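Side-chain contact in hypothetical protein (Pseudomonas putida, PDB 2HLJ), which is a putative thioesterase of the hotdog superfamily that probably transfers the acyl group of betainyl-CoA or hydrolyses its thioester: residues L29-Y34 / V76-Q81. Numbering follows the deposited sequence.
Sequences LLIFSY and VWVQTQ
Val-78 reaches from strand 75-85 into the notch between Ile-31 and Phe-32, neighbours on one turn of helix 25-43. From its CB, which heads for the helix, the two methyls divide. One meets the branch methyl of Ile-31 (Val-78 CG2 to Ile-31 CG2, 3.5 Å), tighter than usual for two carbons, and also brushes Phe-32 CD1. The other, CG1, placed opposite the backbone N (chi1 -172°), turns to the aromatic side. It approaches the Phe-32 ring obliquely, Val-78 CG1 lying 3.7 Å from Phe-32 CD1. Ile-31 straddles two strand residues: CG2 serves Val-78, while the longer arm ends with Ile-31 CD1 4.3 Å from Val-76 CG2. No hydrogen bond links the segments; all four touching side chains are buried and apolar. With an alanine at Val-78, Ile-31 CG2 and the Phe-32 ring would probably lose the methyls they pack against, opening a gap between strand and helix. On the strand's other side, Trp-77 NE1 donates a nearly straight bond to Gln-79 OE1 (3.0 Å, 172°), with OE1 in the plane of the indole. The axes of segments 29-34 and 76-81 approach to 9.0 Å at 58°, helix 25-43 being the hotdog fold's central helix held against its antiparallel sheet; Phe-32 continues onto His-94 and Leu-96 of strand 89-98, Ile-31 touches Tyr-8 of strand 6-11, and Leu-29 packs on Leu-29 of the second subunit.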
ATOM      1  N   LEU A  29      -3.630  -2.127  -3.818  1.00 19.59           N
ATOM      2  CA  LEU A  29      -2.299  -2.721  -3.616  1.00 18.46           C
ATOM      3  C   LEU A  29      -2.270  -4.242  -3.752  1.00 14.79           C
ATOM      4  O   LEU A  29      -1.296  -4.776  -4.253  1.00 17.29           O
ATOM      5  CB  LEU A  29      -1.655  -2.267  -2.296  1.00 16.79           C
ATOM      6  CG  LEU A  29      -0.129  -2.344  -2.203  1.00 25.20           C
ATOM      7  CD1 LEU A  29       0.596  -1.320  -3.117  1.00 28.87           C
ATOM      8  CD2 LEU A  29       0.327  -2.116  -0.739  1.00 23.37           C
ATOM      9  N   LEU A  30      -3.333  -4.946  -3.344  1.00 16.29           N
ATOM     10  CA  LEU A  30      -3.423  -6.374  -3.590  1.00 13.47           C
ATOM     11  C   LEU A  30      -3.404  -6.729  -5.074  1.00 18.50           C
ATOM     12  O   LEU A  30      -2.698  -7.670  -5.499  1.00 19.23           O
ATOM     13  CB  LEU A  30      -4.672  -6.993  -2.912  1.00 16.25           C
ATOM     14  CG  LEU A  30      -4.735  -8.507  -3.030  1.00 15.37           C
ATOM     15  CD1 LEU A  30      -3.513  -9.164  -2.403  1.00 15.20           C
ATOM     16  CD2 LEU A  30      -6.034  -9.090  -2.436  1.00 17.77           C
ATOM     17  N   ILE A  31      -4.195  -6.006  -5.861  1.00 17.56           N
ATOM     18  CA  ILE A  31      -4.230  -6.190  -7.320  1.00 17.53           C
ATOM     19  C   ILE A  31      -2.843  -5.955  -7.894  1.00 16.07           C
ATOM     20  O   ILE A  31      -2.351  -6.742  -8.689  1.00 18.42           O
ATOM     21  CB  ILE A  31      -5.245  -5.214  -7.985  1.00 16.32           C
ATOM     22  CG1 ILE A  31      -6.667  -5.554  -7.580  1.00 19.02           C
ATOM     23  CG2 ILE A  31      -5.054  -5.159  -9.499  1.00 21.09           C
ATOM     24  CD1 ILE A  31      -7.613  -4.402  -7.791  1.00 19.99           C
ATOM     25  N   PHE A  32      -2.171  -4.893  -7.463  1.00 17.45           N
ATOM     26  CA  PHE A  32      -0.781  -4.714  -7.877  1.00 17.35           C
ATOM     27  C   PHE A  32       0.188  -5.838  -7.424  1.00 19.17           C
ATOM     28  O   PHE A  32       1.106  -6.202  -8.175  1.00 20.20           O
ATOM     29  CB  PHE A  32      -0.236  -3.342  -7.431  1.00 16.83           C
ATOM     30  CG  PHE A  32      -0.911  -2.147  -8.053  1.00 20.17           C
ATOM     31  CD1 PHE A  32      -1.418  -2.160  -9.347  1.00 17.89           C
ATOM     32  CD2 PHE A  32      -0.905  -0.926  -7.363  1.00 19.72           C
ATOM     33  CE1 PHE A  32      -1.975  -1.014  -9.902  1.00 17.46           C
ATOM     34  CE2 PHE A  32      -1.518   0.182  -7.880  1.00 10.75           C
ATOM     35  CZ  PHE A  32      -2.021   0.165  -9.164  1.00 14.49           C
ATOM     36  N   SER A  33      -0.020  -6.413  -6.235  1.00 19.98           N
ATOM     37  CA  SER A  33       0.818  -7.541  -5.728  1.00 18.56           C
ATOM     38  C   SER A  33       0.697  -8.757  -6.631  1.00 18.45           C
ATOM     39  O   SER A  33       1.683  -9.430  -6.931  1.00 18.26           O
ATOM     40  CB  SER A  33       0.409  -7.951  -4.292  1.00 17.06           C
ATOM     41  OG  SER A  33       1.450  -8.634  -3.576  1.00 18.97           O
ATOM     42  N   TYR A  34      -0.528  -9.056  -7.013  1.00 20.06           N
ATOM     43  CA  TYR A  34      -0.798 -10.132  -7.938  1.00 20.61           C
ATOM     44  C   TYR A  34      -0.146  -9.835  -9.279  1.00 19.61           C
ATOM     45  O   TYR A  34       0.369 -10.724  -9.906  1.00 16.68           O
ATOM     46  CB  TYR A  34      -2.280 -10.328  -8.133  1.00 20.77           C
ATOM     47  CG  TYR A  34      -3.049 -10.861  -6.939  1.00 22.00           C
ATOM     48  CD1 TYR A  34      -2.444 -11.666  -5.968  1.00 24.53           C
ATOM     49  CD2 TYR A  34      -4.402 -10.609  -6.820  1.00 27.06           C
ATOM     50  CE1 TYR A  34      -3.176 -12.157  -4.886  1.00 23.49           C
ATOM     51  CE2 TYR A  34      -5.138 -11.113  -5.769  1.00 25.38           C
ATOM     52  CZ  TYR A  34      -4.529 -11.878  -4.799  1.00 26.97           C
ATOM     53  OH  TYR A  34      -5.289 -12.358  -3.742  1.00 26.09           O
ATOM     54  N   VAL A  76     -10.843  -4.292 -14.332  1.00 16.98           N
ATOM     55  CA  VAL A  76      -9.650  -3.478 -14.286  1.00 17.26           C
ATOM     56  C   VAL A  76      -8.461  -4.307 -14.730  1.00 18.16           C
ATOM     57  O   VAL A  76      -8.499  -5.534 -14.682  1.00 18.22           O
ATOM     58  CB  VAL A  76      -9.393  -2.872 -12.859  1.00 19.63           C
ATOM     59  CG1 VAL A  76     -10.531  -1.916 -12.441  1.00 16.22           C
ATOM     60  CG2 VAL A  76      -9.126  -3.965 -11.783  1.00 18.85           C
ATOM     61  N   TRP A  77      -7.405  -3.621 -15.147  1.00 17.34           N
ATOM     62  CA  TRP A  77      -6.145  -4.260 -15.475  1.00 18.45           C
ATOM     63  C   TRP A  77      -4.975  -3.431 -14.990  1.00 19.48           C
ATOM     64  O   TRP A  77      -5.088  -2.211 -14.790  1.00 16.35           O
ATOM     65  CB  TRP A  77      -6.005  -4.526 -17.000  1.00 15.55           C
ATOM     66  CG  TRP A  77      -5.822  -3.357 -17.882  1.00 18.59           C
ATOM     67  CD1 TRP A  77      -4.634  -2.729 -18.188  1.00 21.48           C
ATOM     68  CD2 TRP A  77      -6.831  -2.685 -18.636  1.00 17.11           C
ATOM     69  NE1 TRP A  77      -4.866  -1.705 -19.070  1.00 17.54           N
ATOM     70  CE2 TRP A  77      -6.205  -1.647 -19.347  1.00 19.39           C
ATOM     71  CE3 TRP A  77      -8.220  -2.843 -18.762  1.00 22.67           C
ATOM     72  CZ2 TRP A  77      -6.915  -0.766 -20.168  1.00 15.30           C
ATOM     73  CZ3 TRP A  77      -8.910  -1.978 -19.590  1.00 19.47           C
ATOM     74  CH2 TRP A  77      -8.259  -0.942 -20.261  1.00 20.65           C
ATOM     75  N   VAL A  78      -3.836  -4.112 -14.839  1.00 20.64           N
ATOM     76  CA  VAL A  78      -2.599  -3.466 -14.422  1.00 17.86           C
ATOM     77  C   VAL A  78      -1.634  -3.354 -15.563  1.00 17.19           C
ATOM     78  O   VAL A  78      -1.410  -4.326 -16.274  1.00 16.20           O
ATOM     79  CB  VAL A  78      -1.915  -4.274 -13.277  1.00 19.03           C
ATOM     80  CG1 VAL A  78      -0.742  -3.518 -12.716  1.00 15.67           C
ATOM     81  CG2 VAL A  78      -2.914  -4.595 -12.202  1.00 17.00           C
ATOM     82  N   GLN A  79      -1.033  -2.165 -15.720  1.00 17.86           N
ATOM     83  CA  GLN A  79       0.117  -1.984 -16.597  1.00 18.78           C
ATOM     84  C   GLN A  79       1.373  -1.871 -15.744  1.00 19.83           C
ATOM     85  O   GLN A  79       1.350  -1.315 -14.664  1.00 17.65           O
ATOM     86  CB  GLN A  79      -0.062  -0.734 -17.492  1.00 17.99           C
ATOM     87  CG  GLN A  79      -1.077  -1.042 -18.594  1.00 16.66           C
ATOM     88  CD  GLN A  79      -1.498   0.121 -19.439  1.00 21.80           C
ATOM     89  OE1 GLN A  79      -2.571   0.068 -20.003  1.00 21.16           O
ATOM     90  NE2 GLN A  79      -0.683   1.178 -19.526  1.00 16.24           N
ATOM     91  N   THR A  80       2.466  -2.429 -16.222  1.00 17.79           N
ATOM     92  CA  THR A  80       3.660  -2.552 -15.392  1.00 18.90           C
ATOM     93  C   THR A  80       4.873  -2.128 -16.213  1.00 20.74           C
ATOM     94  O   THR A  80       5.025  -2.551 -17.358  1.00 22.55           O
ATOM     95  CB  THR A  80       3.849  -3.957 -14.870  1.00 18.89           C
ATOM     96  OG1 THR A  80       2.672  -4.411 -14.152  1.00 23.06           O
ATOM     97  CG2 THR A  80       5.074  -4.023 -13.979  1.00 23.66           C
ATOM     98  N   GLN A  81       5.685  -1.252 -15.643  1.00 20.34           N
ATOM     99  CA  GLN A  81       7.001  -0.892 -16.210  1.00 21.55           C
ATOM    100  C   GLN A  81       8.123  -1.187 -15.219  1.00 22.50           C
ATOM    101  O   GLN A  81       7.977  -1.016 -13.984  1.00 21.00           O
ATOM    102  CB  GLN A  81       7.064   0.571 -16.549  1.00 20.90           C
ATOM    103  CG  GLN A  81       6.002   1.037 -17.485  1.00 27.67           C
ATOM    104  CD  GLN A  81       6.282   2.448 -18.016  1.00 27.31           C
ATOM    105  OE1 GLN A  81       7.376   2.735 -18.471  1.00 34.06           O
ATOM    106  NE2 GLN A  81       5.269   3.312 -17.974  1.00 33.57           N
TER